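Long-range contact in ATP phosphoribosyltransferase (PDB 2VD3), which probably catalyses the first step of histidine biosynthesis, condensing ATP with 5-phosphoribose 1-diphosphate in a magnesium-dependent reaction, and is captured here in its histidine-inhibited form: residues Ala119-Gly124 and Gly144-Ala149. Sequence-based numbering, arbitrary orientation.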
loop_
_atom_site.group_PDB
_atom_site.type_symbol
_atom_site.label_atom_id
_atom_site.label_comp_id
_atom_site.label_asym_id
_atom_site.label_seq_id
_atom_site.Cartn_x
_atom_site.Cartn_y
_atom_site.Cartn_z
ATOM N N ALA A 119 3.327 27.186 -15.402
ATOM C CA ALA A 119 3.685 25.827 -15.021
ATOM C C ALA A 119 2.633 24.854 -15.544
ATOM O O ALA A 119 1.430 25.129 -15.485
ATOM C CB ALA A 119 3.811 25.705 -13.505
ATOM N N THR A 120 3.090 23.712 -16.045
ATOM C CA THR A 120 2.209 22.788 -16.720
ATOM C C THR A 120 2.725 21.358 -16.626
ATOM O O THR A 120 3.894 21.122 -16.329
ATOM C CB THR A 120 2.027 23.184 -18.205
ATOM O OG1 THR A 120 0.976 22.404 -18.795
ATOM C CG2 THR A 120 3.321 22.980 -18.990
ATOM N N GLU A 121 1.834 20.403 -16.853
ATOM C CA GLU A 121 2.260 19.033 -17.083
ATOM C C GLU A 121 2.184 18.752 -18.573
ATOM O O GLU A 121 2.610 17.693 -19.026
ATOM C CB GLU A 121 1.415 18.050 -16.283
ATOM C CG GLU A 121 1.545 18.245 -14.788
ATOM C CD GLU A 121 0.863 17.155 -14.006
ATOM O OE1 GLU A 121 -0.026 17.488 -13.200
ATOM O OE2 GLU A 121 1.204 15.969 -14.203
ATOM N N PHE A 122 1.674 19.732 -19.326
ATOM C CA PHE A 122 1.445 19.592 -20.767
ATOM C C PHE A 122 2.128 20.701 -21.571
ATOM O O PHE A 122 1.448 21.531 -22.174
ATOM C CB PHE A 122 -0.062 19.557 -21.066
ATOM C CG PHE A 122 -0.773 18.404 -20.423
ATOM C CD1 PHE A 122 -1.262 18.508 -19.120
ATOM C CD2 PHE A 122 -0.939 17.208 -21.112
ATOM C CE1 PHE A 122 -1.899 17.438 -18.513
ATOM C CE2 PHE A 122 -1.583 16.132 -20.523
ATOM C CZ PHE A 122 -2.060 16.243 -19.215
ATOM N N PRO A 123 3.478 20.697 -21.604
ATOM C CA PRO A 123 4.217 21.757 -22.287
ATOM C C PRO A 123 3.926 21.836 -23.782
ATOM O O PRO A 123 3.891 22.932 -24.331
ATOM C CB PRO A 123 5.683 21.387 -22.034
ATOM C CG PRO A 123 5.658 19.926 -21.736
ATOM C CD PRO A 123 4.386 19.694 -21.010
ATOM N N GLY A 124 3.701 20.695 -24.428
ATOM C CA GLY A 124 3.387 20.673 -25.858
ATOM C C GLY A 124 2.114 21.428 -26.191
ATOM O O GLY A 124 2.121 22.368 -26.987
ATOM N N GLY A 144 4.049 17.344 -11.448
ATOM C CA GLY A 144 2.664 17.326 -10.971
ATOM C C GLY A 144 2.431 18.505 -10.048
ATOM O O GLY A 144 3.284 19.390 -9.945
ATOM N N SER A 145 1.274 18.530 -9.390
ATOM C CA SER A 145 0.970 19.542 -8.375
ATOM C C SER A 145 1.240 20.978 -8.841
ATOM O O SER A 145 1.755 21.811 -8.070
ATOM C CB SER A 145 1.737 19.240 -7.070
ATOM O OG SER A 145 1.425 17.941 -6.566
ATOM N N THR A 146 0.888 21.271 -10.098
ATOM C CA THR A 146 1.046 22.623 -10.652
ATOM C C THR A 146 0.341 23.661 -9.789
ATOM O O THR A 146 0.735 24.827 -9.786
ATOM C CB THR A 146 0.547 22.751 -12.118
ATOM O OG1 THR A 146 -0.845 22.420 -12.198
ATOM C CG2 THR A 146 1.352 21.855 -13.069
ATOM N N GLU A 147 -0.678 23.219 -9.042
ATOM C CA GLU A 147 -1.478 24.084 -8.158
ATOM C C GLU A 147 -0.658 24.776 -7.069
ATOM O O GLU A 147 -1.093 25.783 -6.503
ATOM C CB GLU A 147 -2.617 23.306 -7.479
ATOM C CG GLU A 147 -3.195 22.130 -8.264
ATOM C CD GLU A 147 -2.450 20.825 -8.001
ATOM O OE1 GLU A 147 -1.904 20.652 -6.888
ATOM O OE2 GLU A 147 -2.410 19.973 -8.913
ATOM N N ILE A 148 0.512 24.222 -6.770
ATOM C CA ILE A 148 1.388 24.746 -5.713
ATOM C C ILE A 148 2.405 25.758 -6.263
ATOM O O ILE A 148 2.951 26.567 -5.512
ATOM C CB ILE A 148 2.086 23.575 -4.948
ATOM C CG1 ILE A 148 1.031 22.663 -4.307
ATOM C CG2 ILE A 148 3.026 24.086 -3.867
ATOM C CD1 ILE A 148 1.566 21.339 -3.823
ATOM N N ALA A 149 2.623 25.727 -7.578
ATOM C CA ALA A 149 3.663 26.537 -8.237
ATOM C C ALA A 149 3.625 28.065 -7.996
ATOM O O ALA A 149 4.684 28.669 -7.828
ATOM C CB ALA A 149 3.728 26.223 -9.727
#
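Three groups grip OG1 of Thr-120, whose backbone is brushed by the methyl of Thr-146: the N-H of Phe-122 and the hydroxyls of Thr-126 and Thr-159. The bond from Phe-122 N to Thr-120 OG1, 2.8 Å long with 157° at the hydrogen, closes an ST turn just where strand 117-120 gives way to helix 123-132, with Phe-122 at the N-cap position. The polar end of Thr-120 is thereby tied to its own turn, to the following helix and to strand 157-162, while its backbone carbons face residues 144-149.

What crosses is van der Waals contact, well illustrated by Thr-146, a threonine whose two branches do different work. At chi1 60° OG1 sits between its backbone N and carbonyl carbon and bonds to the carbonyl of Thr-159, while CG2, anti to the carbonyl carbon, reaches across the gap. That methyl lies 3.8 Å from C of Thr-120 and 4.0 Å from CG of Glu-121, filling the corner where the strand ends. Glu-121 then runs extended past CG and lays its carboxylate against the side-chain-less Gly-144, CD and OE1 each 3.5 Å from the glycine CA. OE1 of Glu-121 stays 5.5 Å from OE2 of Glu-147, so the two carboxylates are not in contact; a magnesium ion lies about 5 Å from the Glu-121 side chain. At the other end the methyls of Ala-119 and Ala-149 meet, CB to CB at 3.8 Å, and Leu-142 touches both.

Strand 117-120, helix 123-132 and the parallel strand 138-141 make a beta-alpha-beta crossover, and the loop leaving its second strand folds back on the end of its first, which also pairs in parallel with 157-162; on the helical side, Phe-122 and Pro-123 rest on helix 73-79.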